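PDB 6XCQ: EreC from Klebsiella pneumoniae, which probably hydrolyses the lactone ester of erythromycin and related macrolide antibiotics, and so confers resistance to them. Local coordinates for residues L56-G68 with L330-F343. The protein carries 1 engineered substitution. Sequence-based numbering, arbitrary orientation.
Sequences LVEGARIVGLGEG and LAEREEEDYRAIAF
Ile62 O accepts from Arg339 N (2.8 Å), one rung of the parallel ladder between strands 62-65 and 338-343. Arg339 O takes Gly64 N, Gly64 O takes Ile341 N, and Ile341 O takes Gly66 N. Asp337 O is shared by Arg61 N and Ile62 N.

The Arg339 side chain bends at chi2 (-73°) and runs back past Leu56. Its NE, in the carbonyl plane, donates to Leu56 O by a short, bent bond (2.6 Å, 142°). Within its own segment, NH1 hydrogen-bonds Glu336 O nearly straight (176°) and also Tyr338 O. Ala60 CB lies over one guanidinium face. Also within 330-343, Arg333 grips Asp337 side-on and nearly coplanar, NE to OD1 (2.8 Å) and NH2 to OD2 (2.9 Å); Asp290 salt-bridges NH1. Ile62 crosses Arg333 at about a right angle, its CD1 3.8 Å from NE.

Apolar side chains meet on both sheet faces. Ile62 CG2 meets the Tyr338 ring edge, 3.5 Å from CD1. On the other face, Ile341 CD1 touches Val63 CG1 (4.0 Å). Separately, the carbonyl oxygen of Gly66 sits over the Phe343 ring.

These are neighbouring inner strands of a mixed beta-sheet flanked by helices, an alpha/beta core in the erythromycin esterase family.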
loop_
_atom_site.group_PDB
_atom_site.type_symbol
_atom_site.label_atom_id
_atom_site.label_comp_id
_atom_site.label_asym_id
_atom_site.label_seq_id
_atom_site.Cartn_x
_atom_site.Cartn_y
_atom_site.Cartn_z
ATOM N N LEU A 56 4.750 -15.976 15.456
ATOM C CA LEU A 56 5.274 -14.740 14.889
ATOM C C LEU A 56 4.274 -13.603 15.013
ATOM O O LEU A 56 4.678 -12.438 15.043
ATOM C CB LEU A 56 5.702 -14.958 13.428
ATOM C CG LEU A 56 4.733 -15.031 12.248
ATOM C CD1 LEU A 56 4.327 -13.636 11.769
ATOM C CD2 LEU A 56 5.380 -15.806 11.100
ATOM N N VAL A 57 2.982 -13.912 15.115
ATOM C CA VAL A 57 1.986 -12.854 15.222
ATOM C C VAL A 57 1.808 -12.378 16.666
ATOM O O VAL A 57 1.393 -11.230 16.881
ATOM C CB VAL A 57 0.678 -13.343 14.579
ATOM C CG1 VAL A 57 -0.481 -12.403 14.889
ATOM C CG2 VAL A 57 0.868 -13.437 13.065
ATOM N N GLU A 58 2.131 -13.208 17.663
ATOM C CA GLU A 58 2.137 -12.740 19.049
ATOM C C GLU A 58 3.126 -11.596 19.208
ATOM O O GLU A 58 4.280 -11.688 18.777
ATOM C CB GLU A 58 2.513 -13.868 20.016
ATOM C CG GLU A 58 1.742 -15.159 19.846
ATOM C CD GLU A 58 2.289 -16.306 20.695
ATOM O OE1 GLU A 58 1.494 -17.199 21.067
ATOM O OE2 GLU A 58 3.508 -16.312 20.986
ATOM N N GLY A 59 2.680 -10.518 19.836
ATOM C CA GLY A 59 3.540 -9.373 19.995
ATOM C C GLY A 59 3.651 -8.489 18.780
ATOM O O GLY A 59 4.315 -7.445 18.851
ATOM N N ALA A 60 3.032 -8.866 17.667
ATOM C CA ALA A 60 2.979 -7.998 16.501
ATOM C C ALA A 60 1.859 -6.971 16.655
ATOM O O ALA A 60 0.758 -7.289 17.111
ATOM C CB ALA A 60 2.763 -8.830 15.230
ATOM N N ARG A 61 2.149 -5.726 16.279
ATOM C CA ARG A 61 1.113 -4.726 16.093
ATOM C C ARG A 61 0.942 -4.302 14.639
ATOM O O ARG A 61 -0.061 -3.653 14.315
ATOM C CB ARG A 61 1.399 -3.483 16.950
ATOM C CG ARG A 61 1.356 -3.739 18.446
ATOM C CD ARG A 61 1.420 -2.418 19.189
ATOM N NE ARG A 61 0.369 -1.523 18.724
ATOM C CZ ARG A 61 0.338 -0.214 18.948
ATOM N NH1 ARG A 61 1.318 0.373 19.628
ATOM N NH2 ARG A 61 -0.659 0.513 18.465
ATOM N N ILE A 62 1.882 -4.653 13.762
ATOM C CA ILE A 62 1.799 -4.363 12.330
ATOM C C ILE A 62 2.107 -5.654 11.583
ATOM O O ILE A 62 3.218 -6.177 11.695
ATOM C CB ILE A 62 2.790 -3.267 11.908
ATOM C CG1 ILE A 62 2.617 -2.005 12.764
ATOM C CG2 ILE A 62 2.615 -2.915 10.447
ATOM C CD1 ILE A 62 3.889 -1.279 12.987
ATOM N N VAL A 63 1.137 -6.167 10.826
ATOM C CA VAL A 63 1.342 -7.351 10.000
ATOM C C VAL A 63 1.004 -6.990 8.559
ATOM O O VAL A 63 -0.119 -6.559 8.264
ATOM C CB VAL A 63 0.509 -8.554 10.474
ATOM C CG1 VAL A 63 0.657 -9.711 9.476
ATOM C CG2 VAL A 63 0.978 -9.013 11.852
ATOM N N GLY A 64 1.972 -7.164 7.662
ATOM C CA GLY A 64 1.736 -6.925 6.251
ATOM C C GLY A 64 1.353 -8.215 5.551
ATOM O O GLY A 64 2.006 -9.245 5.732
ATOM N N LEU A 65 0.271 -8.155 4.762
ATOM C CA LEU A 65 -0.156 -9.236 3.871
ATOM C C LEU A 65 0.142 -8.784 2.445
ATOM O O LEU A 65 -0.472 -7.830 1.949
ATOM C CB LEU A 65 -1.642 -9.560 4.045
ATOM C CG LEU A 65 -2.157 -9.921 5.451
ATOM C CD1 LEU A 65 -3.671 -10.067 5.430
ATOM C CD2 LEU A 65 -1.526 -11.210 5.960
ATOM N N GLY A 66 1.103 -9.439 1.805
ATOM C CA GLY A 66 1.611 -8.999 0.524
ATOM C C GLY A 66 0.775 -9.455 -0.654
ATOM O O GLY A 66 -0.360 -9.923 -0.540
ATOM N N GLU A 67 1.352 -9.249 -1.829
ATOM C CA GLU A 67 0.887 -9.876 -3.053
ATOM C C GLU A 67 2.069 -9.809 -3.996
ATOM O O GLU A 67 2.734 -8.772 -4.075
ATOM C CB GLU A 67 -0.358 -9.185 -3.640
ATOM C CG GLU A 67 -0.244 -7.679 -3.774
ATOM C CD GLU A 67 -1.506 -7.035 -4.365
ATOM O OE1 GLU A 67 -2.556 -7.705 -4.447
ATOM O OE2 GLU A 67 -1.436 -5.859 -4.769
ATOM N N GLY A 68 2.373 -10.933 -4.651
ATOM C CA GLY A 68 3.507 -10.945 -5.556
ATOM C C GLY A 68 3.250 -10.200 -6.842
ATOM O O GLY A 68 4.202 -9.868 -7.563
ATOM N N LEU A 330 9.998 0.031 8.867
ATOM C CA LEU A 330 9.196 -0.500 9.962
ATOM C C LEU A 330 9.936 -1.559 10.763
ATOM O O LEU A 330 9.747 -1.660 11.983
ATOM C CB LEU A 330 7.896 -1.080 9.412
ATOM C CG LEU A 330 6.947 -0.062 8.789
ATOM C CD1 LEU A 330 5.706 -0.800 8.243
ATOM C CD2 LEU A 330 6.579 1.028 9.824
ATOM N N ALA A 331 10.769 -2.363 10.110
ATOM C CA ALA A 331 11.583 -3.331 10.846
ATOM C C ALA A 331 12.563 -2.674 11.809
ATOM O O ALA A 331 13.112 -3.370 12.671
ATOM C CB ALA A 331 12.359 -4.230 9.880
ATOM N N GLU A 332 12.801 -1.368 11.671
ATOM C CA GLU A 332 13.677 -0.600 12.552
ATOM C C GLU A 332 13.052 -0.262 13.897
ATOM O O GLU A 332 13.783 0.165 14.797
ATOM C CB GLU A 332 14.075 0.722 11.898
ATOM C CG GLU A 332 14.990 0.621 10.714
ATOM C CD GLU A 332 15.741 1.913 10.483
ATOM O OE1 GLU A 332 16.989 1.889 10.531
ATOM O OE2 GLU A 332 15.084 2.958 10.257
ATOM N N ARG A 333 11.731 -0.386 14.037
ATOM C CA ARG A 333 11.052 0.017 15.265
ATOM C C ARG A 333 11.642 -0.706 16.465
ATOM O O ARG A 333 11.814 -1.926 16.438
ATOM C CB ARG A 333 9.555 -0.285 15.160
ATOM C CG ARG A 333 8.782 0.712 14.339
ATOM C CD ARG A 333 7.355 0.246 14.073
ATOM N NE ARG A 333 6.641 -0.099 15.296
ATOM C CZ ARG A 333 6.055 0.795 16.089
ATOM N NH1 ARG A 333 6.109 2.080 15.784
ATOM N NH2 ARG A 333 5.415 0.410 17.180
ATOM N N GLU A 334 11.940 0.051 17.527
ATOM C CA GLU A 334 12.473 -0.558 18.746
ATOM C C GLU A 334 11.511 -1.580 19.338
ATOM O O GLU A 334 11.945 -2.517 20.018
ATOM C CB GLU A 334 12.787 0.521 19.785
ATOM N N GLU A 335 10.209 -1.423 19.092
ATOM C CA GLU A 335 9.231 -2.386 19.587
ATOM C C GLU A 335 9.311 -3.740 18.890
ATOM O O GLU A 335 8.715 -4.700 19.388
ATOM C CB GLU A 335 7.821 -1.821 19.441
ATOM C CG GLU A 335 7.594 -0.512 20.173
ATOM C CD GLU A 335 7.937 0.710 19.335
ATOM O OE1 GLU A 335 7.261 1.744 19.494
ATOM O OE2 GLU A 335 8.885 0.644 18.522
ATOM N N GLU A 336 10.032 -3.842 17.770
ATOM C CA GLU A 336 10.167 -5.092 17.009
ATOM C C GLU A 336 8.821 -5.798 16.827
ATOM O O GLU A 336 8.694 -7.015 16.990
ATOM C CB GLU A 336 11.194 -6.010 17.673
ATOM C CG GLU A 336 12.586 -5.415 17.683
ATOM C CD GLU A 336 13.623 -6.356 18.262
ATOM O OE1 GLU A 336 13.437 -7.583 18.148
ATOM O OE2 GLU A 336 14.624 -5.869 18.833
ATOM N N ASP A 337 7.803 -5.012 16.456
ATOM C CA ASP A 337 6.427 -5.485 16.353
ATOM C C ASP A 337 5.881 -5.428 14.919
ATOM O O ASP A 337 4.664 -5.376 14.729
ATOM C CB ASP A 337 5.533 -4.672 17.291
ATOM C CG ASP A 337 5.562 -3.189 16.977
ATOM O OD1 ASP A 337 6.257 -2.805 16.016
ATOM O OD2 ASP A 337 4.891 -2.398 17.681
ATOM N N TYR A 338 6.755 -5.411 13.916
ATOM C CA TYR A 338 6.364 -5.488 12.514
ATOM C C TYR A 338 6.632 -6.888 11.984
ATOM O O TYR A 338 7.712 -7.443 12.214
ATOM C CB TYR A 338 7.132 -4.471 11.666
ATOM C CG TYR A 338 6.888 -4.618 10.176
ATOM C CD1 TYR A 338 5.627 -4.411 9.639
ATOM C CD2 TYR A 338 7.923 -4.946 9.308
ATOM C CE1 TYR A 338 5.402 -4.538 8.258
ATOM C CE2 TYR A 338 7.708 -5.065 7.940
ATOM C CZ TYR A 338 6.449 -4.865 7.425
ATOM O OH TYR A 338 6.235 -5.008 6.066
ATOM N N ARG A 339 5.658 -7.450 11.260
ATOM C CA ARG A 339 5.826 -8.726 10.566
ATOM C C ARG A 339 5.362 -8.574 9.125
ATOM O O ARG A 339 4.405 -7.843 8.856
ATOM C CB ARG A 339 5.026 -9.856 11.243
ATOM C CG ARG A 339 5.215 -9.970 12.759
ATOM C CD ARG A 339 6.570 -10.547 13.177
ATOM N NE ARG A 339 6.578 -10.711 14.633
ATOM C CZ ARG A 339 7.098 -9.840 15.502
ATOM N NH1 ARG A 339 7.708 -8.737 15.076
ATOM N NH2 ARG A 339 7.008 -10.073 16.806
ATOM N N ALA A 340 6.034 -9.273 8.200
ATOM C CA ALA A 340 5.744 -9.181 6.768
ATOM C C ALA A 340 5.508 -10.575 6.196
ATOM O O ALA A 340 6.391 -11.435 6.270
ATOM C CB ALA A 340 6.896 -8.504 6.017
ATOM N N ILE A 341 4.346 -10.787 5.595
ATOM C CA ILE A 341 4.021 -12.059 4.963
ATOM C C ILE A 341 3.947 -11.822 3.454
ATOM O O ILE A 341 3.054 -11.116 2.968
ATOM C CB ILE A 341 2.718 -12.653 5.509
ATOM C CG1 ILE A 341 2.738 -12.640 7.048
ATOM C CG2 ILE A 341 2.525 -14.069 4.952
ATOM C CD1 ILE A 341 1.521 -13.248 7.705
ATOM N N ALA A 342 4.922 -12.353 2.721
ATOM C CA ALA A 342 4.895 -12.298 1.263
ATOM C C ALA A 342 3.916 -13.325 0.700
ATOM O O ALA A 342 3.719 -14.394 1.280
ATOM C CB ALA A 342 6.279 -12.558 0.684
ATOM N N PHE A 343 3.287 -12.983 -0.428
ATOM C CA PHE A 343 2.413 -13.890 -1.174
ATOM C C PHE A 343 3.057 -14.158 -2.523
ATOM O O PHE A 343 3.402 -13.209 -3.233
ATOM C CB PHE A 343 1.022 -13.292 -1.440
ATOM C CG PHE A 343 0.113 -13.228 -0.260
ATOM C CD1 PHE A 343 0.604 -13.142 1.039
ATOM C CD2 PHE A 343 -1.257 -13.178 -0.457
ATOM C CE1 PHE A 343 -0.266 -13.039 2.132
ATOM C CE2 PHE A 343 -2.128 -13.081 0.627
ATOM C CZ PHE A 343 -1.626 -13.015 1.919
HETATM O O HOH W 1 6.303 -12.732 17.872
#